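Local atomic coordinates of sister chromatid cohesion protein (Chaetomium thermophilum, PDB entry 5T8V), a protein that probably acts as a cohesin loader that associates with chromatin, the present chain being its C-terminal helical-repeat fragment. Residues Ile347-Ile361 with Asp559-Glu571. Residues are numbered along the deposited sequence; the frame is centred on the assembly and turned at random.
Sequences IQSEAQGASQHSTAI and DQELGRLAYRLRE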
# COMPACT_ATOMS: atom_id res chain seq x y z
N ILE A 347 -11.00 -57.37 -6.23
CA ILE A 347 -10.57 -57.76 -4.90
C ILE A 347 -11.80 -57.93 -4.02
O ILE A 347 -12.78 -57.18 -4.15
CB ILE A 347 -9.60 -56.73 -4.29
CG1 ILE A 347 -8.30 -56.68 -5.09
CG2 ILE A 347 -9.29 -57.07 -2.83
CD1 ILE A 347 -8.36 -55.76 -6.30
N GLN A 348 -11.74 -58.91 -3.11
CA GLN A 348 -12.79 -59.09 -2.11
C GLN A 348 -12.21 -59.39 -0.73
O GLN A 348 -12.97 -59.74 0.18
CB GLN A 348 -13.76 -60.20 -2.52
CG GLN A 348 -14.61 -59.88 -3.74
CD GLN A 348 -13.87 -60.10 -5.05
OE1 GLN A 348 -12.75 -60.60 -5.06
NE2 GLN A 348 -14.51 -59.73 -6.16
N SER A 349 -10.90 -59.27 -0.55
CA SER A 349 -10.25 -59.56 0.73
C SER A 349 -9.20 -58.50 1.01
O SER A 349 -8.54 -58.01 0.09
CB SER A 349 -9.60 -60.95 0.71
OG SER A 349 -8.67 -61.06 -0.35
N GLU A 350 -9.06 -58.13 2.29
CA GLU A 350 -8.10 -57.10 2.65
C GLU A 350 -6.67 -57.53 2.33
O GLU A 350 -5.81 -56.68 2.10
CB GLU A 350 -8.23 -56.76 4.14
CG GLU A 350 -7.15 -55.80 4.64
CD GLU A 350 -7.50 -55.17 5.97
OE1 GLU A 350 -8.69 -55.18 6.35
OE2 GLU A 350 -6.57 -54.65 6.63
N ALA A 351 -6.41 -58.84 2.32
CA ALA A 351 -5.06 -59.32 2.02
C ALA A 351 -4.76 -59.23 0.53
O ALA A 351 -3.66 -58.83 0.14
CB ALA A 351 -4.89 -60.75 2.52
N GLN A 352 -5.73 -59.60 -0.31
CA GLN A 352 -5.52 -59.53 -1.75
C GLN A 352 -5.26 -58.11 -2.22
O GLN A 352 -4.64 -57.92 -3.28
CB GLN A 352 -6.73 -60.11 -2.49
CG GLN A 352 -6.56 -60.22 -4.00
CD GLN A 352 -7.84 -60.61 -4.71
OE1 GLN A 352 -8.76 -61.15 -4.10
NE2 GLN A 352 -7.90 -60.32 -6.01
N GLY A 353 -5.71 -57.11 -1.46
CA GLY A 353 -5.47 -55.73 -1.85
C GLY A 353 -4.08 -55.23 -1.51
O GLY A 353 -3.58 -54.30 -2.16
N ALA A 354 -3.44 -55.83 -0.51
CA ALA A 354 -2.09 -55.42 -0.15
C ALA A 354 -1.06 -55.92 -1.17
O ALA A 354 -0.05 -55.25 -1.39
CB ALA A 354 -1.74 -55.92 1.24
N SER A 355 -1.31 -57.07 -1.79
CA SER A 355 -0.40 -57.62 -2.78
C SER A 355 -0.67 -57.07 -4.17
O SER A 355 0.28 -56.75 -4.91
CB SER A 355 -0.49 -59.15 -2.80
OG SER A 355 -1.82 -59.57 -3.04
N GLN A 356 -1.93 -56.94 -4.55
CA GLN A 356 -2.32 -56.33 -5.82
C GLN A 356 -2.73 -54.88 -5.61
O GLN A 356 -3.77 -54.42 -6.08
CB GLN A 356 -3.45 -57.13 -6.47
CG GLN A 356 -3.27 -58.63 -6.36
CD GLN A 356 -4.25 -59.40 -7.22
OE1 GLN A 356 -5.01 -60.23 -6.72
NE2 GLN A 356 -4.24 -59.14 -8.52
N HIS A 357 -1.88 -54.14 -4.89
CA HIS A 357 -2.21 -52.78 -4.48
C HIS A 357 -2.64 -51.91 -5.66
O HIS A 357 -3.52 -51.06 -5.52
CB HIS A 357 -1.02 -52.15 -3.75
CG HIS A 357 0.30 -52.45 -4.37
ND1 HIS A 357 0.78 -51.76 -5.46
CD2 HIS A 357 1.25 -53.37 -4.07
CE1 HIS A 357 1.97 -52.24 -5.80
NE2 HIS A 357 2.27 -53.22 -4.97
N SER A 358 -2.02 -52.11 -6.82
CA SER A 358 -2.38 -51.31 -7.99
C SER A 358 -3.86 -51.48 -8.32
O SER A 358 -4.58 -50.50 -8.56
CB SER A 358 -1.52 -51.72 -9.18
OG SER A 358 -1.89 -51.01 -10.35
N THR A 359 -4.35 -52.72 -8.31
CA THR A 359 -5.74 -52.97 -8.64
C THR A 359 -6.67 -52.40 -7.58
O THR A 359 -7.73 -51.85 -7.91
CB THR A 359 -5.98 -54.47 -8.81
OG1 THR A 359 -5.03 -55.01 -9.74
CG2 THR A 359 -7.39 -54.73 -9.33
N ALA A 360 -6.31 -52.54 -6.31
CA ALA A 360 -7.10 -51.94 -5.24
C ALA A 360 -7.23 -50.44 -5.45
O ALA A 360 -8.32 -49.86 -5.35
CB ALA A 360 -6.47 -52.25 -3.88
N ILE A 361 -6.11 -49.78 -5.76
CA ILE A 361 -6.12 -48.34 -6.02
C ILE A 361 -7.04 -48.02 -7.19
O ILE A 361 -7.79 -47.04 -7.16
CB ILE A 361 -4.69 -47.84 -6.26
CG1 ILE A 361 -3.87 -47.93 -4.97
CG2 ILE A 361 -4.70 -46.40 -6.82
CD1 ILE A 361 -4.21 -46.88 -3.92
N ASP A 559 3.41 -49.29 -0.81
CA ASP A 559 2.37 -49.63 -1.76
C ASP A 559 1.38 -50.63 -1.17
O ASP A 559 0.18 -50.56 -1.45
CB ASP A 559 2.99 -50.19 -3.04
CG ASP A 559 3.97 -49.23 -3.68
OD1 ASP A 559 3.76 -48.01 -3.55
OD2 ASP A 559 4.95 -49.71 -4.30
N GLN A 560 1.87 -51.57 -0.36
CA GLN A 560 0.98 -52.55 0.24
C GLN A 560 0.02 -51.88 1.23
O GLN A 560 -1.19 -52.11 1.18
CB GLN A 560 1.79 -53.65 0.93
CG GLN A 560 2.71 -54.40 -0.02
CD GLN A 560 3.24 -55.69 0.57
OE1 GLN A 560 3.44 -55.79 1.78
NE2 GLN A 560 3.46 -56.68 -0.28
N GLU A 561 0.56 -51.05 2.12
CA GLU A 561 -0.30 -50.28 3.02
C GLU A 561 -1.32 -49.47 2.24
O GLU A 561 -2.50 -49.42 2.61
CB GLU A 561 0.56 -49.37 3.90
CG GLU A 561 -0.24 -48.47 4.84
CD GLU A 561 -1.07 -49.26 5.84
OE1 GLU A 561 -0.82 -50.47 5.99
OE2 GLU A 561 -1.97 -48.67 6.46
N LEU A 562 -0.89 -48.83 1.15
CA LEU A 562 -1.83 -48.06 0.34
C LEU A 562 -2.90 -48.95 -0.28
O LEU A 562 -4.04 -48.51 -0.46
CB LEU A 562 -1.07 -47.30 -0.76
CG LEU A 562 -0.29 -46.08 -0.28
CD1 LEU A 562 0.66 -45.60 -1.37
CD2 LEU A 562 -1.24 -44.96 0.12
N GLY A 563 -2.56 -50.20 -0.60
CA GLY A 563 -3.57 -51.13 -1.09
C GLY A 563 -4.58 -51.49 -0.02
O GLY A 563 -5.78 -51.55 -0.29
N ARG A 564 -4.11 -51.73 1.21
CA ARG A 564 -5.03 -51.97 2.31
C ARG A 564 -5.96 -50.78 2.50
O ARG A 564 -7.18 -50.95 2.64
CB ARG A 564 -4.24 -52.24 3.60
CG ARG A 564 -3.30 -53.42 3.51
CD ARG A 564 -2.38 -53.48 4.71
NE ARG A 564 -1.18 -54.27 4.44
CZ ARG A 564 -0.09 -54.26 5.20
NH1 ARG A 564 -0.03 -53.49 6.28
NH2 ARG A 564 0.95 -55.01 4.87
N LEU A 565 -5.41 -49.56 2.51
CA LEU A 565 -6.25 -48.37 2.60
C LEU A 565 -7.24 -48.32 1.45
O LEU A 565 -8.38 -47.87 1.62
CB LEU A 565 -5.38 -47.12 2.61
CG LEU A 565 -4.60 -46.84 3.90
CD1 LEU A 565 -3.54 -45.77 3.66
CD2 LEU A 565 -5.54 -46.42 5.01
N ALA A 566 -6.83 -48.76 0.26
CA ALA A 566 -7.73 -48.74 -0.89
C ALA A 566 -8.93 -49.66 -0.65
O ALA A 566 -10.09 -49.25 -0.80
CB ALA A 566 -6.98 -49.15 -2.15
N TYR A 567 -8.66 -50.91 -0.26
CA TYR A 567 -9.76 -51.83 0.04
C TYR A 567 -10.65 -51.26 1.14
O TYR A 567 -11.88 -51.17 0.97
CB TYR A 567 -9.19 -53.19 0.46
CG TYR A 567 -10.24 -54.15 0.99
CD1 TYR A 567 -10.99 -54.93 0.12
CD2 TYR A 567 -10.49 -54.27 2.35
CE1 TYR A 567 -11.95 -55.81 0.59
CE2 TYR A 567 -11.44 -55.14 2.83
CZ TYR A 567 -12.17 -55.91 1.95
OH TYR A 567 -13.13 -56.78 2.42
N ARG A 568 -10.06 -50.87 2.26
CA ARG A 568 -10.83 -50.35 3.38
C ARG A 568 -11.74 -49.21 2.95
O ARG A 568 -12.95 -49.25 3.18
CB ARG A 568 -9.89 -49.89 4.50
CG ARG A 568 -9.10 -51.01 5.14
CD ARG A 568 -7.99 -50.49 6.02
NE ARG A 568 -7.12 -51.56 6.49
CZ ARG A 568 -5.98 -51.38 7.14
NH1 ARG A 568 -5.54 -50.15 7.39
NH2 ARG A 568 -5.26 -52.42 7.52
N LEU A 569 -11.17 -48.18 2.31
CA LEU A 569 -11.97 -47.03 1.92
C LEU A 569 -13.04 -47.40 0.90
O LEU A 569 -14.12 -46.79 0.90
CB LEU A 569 -11.07 -45.92 1.37
CG LEU A 569 -10.61 -44.88 2.39
CD1 LEU A 569 -11.79 -44.04 2.88
CD2 LEU A 569 -9.90 -45.54 3.57
N ARG A 570 -12.77 -48.37 0.03
CA ARG A 570 -13.80 -48.84 -0.88
C ARG A 570 -14.98 -49.42 -0.10
O ARG A 570 -16.14 -49.03 -0.32
CB ARG A 570 -13.22 -49.87 -1.84
CG ARG A 570 -14.08 -50.16 -3.07
CD ARG A 570 -14.58 -51.59 -3.07
NE ARG A 570 -13.48 -52.56 -3.09
CZ ARG A 570 -13.63 -53.87 -2.92
NH1 ARG A 570 -14.83 -54.38 -2.71
NH2 ARG A 570 -12.57 -54.66 -2.96
N GLU A 571 -14.70 -50.33 0.83
CA GLU A 571 -15.76 -50.89 1.67
C GLU A 571 -16.49 -49.79 2.44
O GLU A 571 -17.70 -49.89 2.67
CB GLU A 571 -15.18 -51.91 2.64
CG GLU A 571 -14.53 -53.13 1.98
CD GLU A 571 -15.55 -54.09 1.40
OE1 GLU A 571 -16.64 -53.65 0.99
OE2 GLU A 571 -15.25 -55.31 1.35
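OE2 of E350 is gripped by two nitrogens of one arginine: NH2 of R568 meets it at 2.7 Å on the syn side, somewhat out of the carboxylate plane, and NE of R568 adds a weak bond. OE2 lies in the guanidinium plane of R568, while the carboxylate plane is turned 71° from it. E350 gets there by an extended chain, CG anti to the backbone N, and through R568 has a long link to E561, which also pairs with R564. Nearby, the Y567 ring receives the backbone of S349 and E350 over one face, with E350 N 3.8 Å above its centre, while E571 CG covers the opposite face. Replacing this tyrosine with an alanine would probably open a gap against the backbone of S349 and E350 and leave CG2 of I347 without its aromatic neighbour. Farther along, the backbones come close, G563 CA making a CA-H...O contact of 3.3 Å to G353 O. D559 CB sits over the centre of the H357 ring, a CH-pi contact at 3.5 Å. In this all-helical HEAT-repeat fragment, 350-355 crosses 559-571 of helix 556-574 at 138°, whereas 357-361, opening helix 357-391, runs at 34° to it; helix 527-550 adjoins both, its Y548 OH hydrogen-bonded to H357 ND1 and its I544 touching I361 and L569.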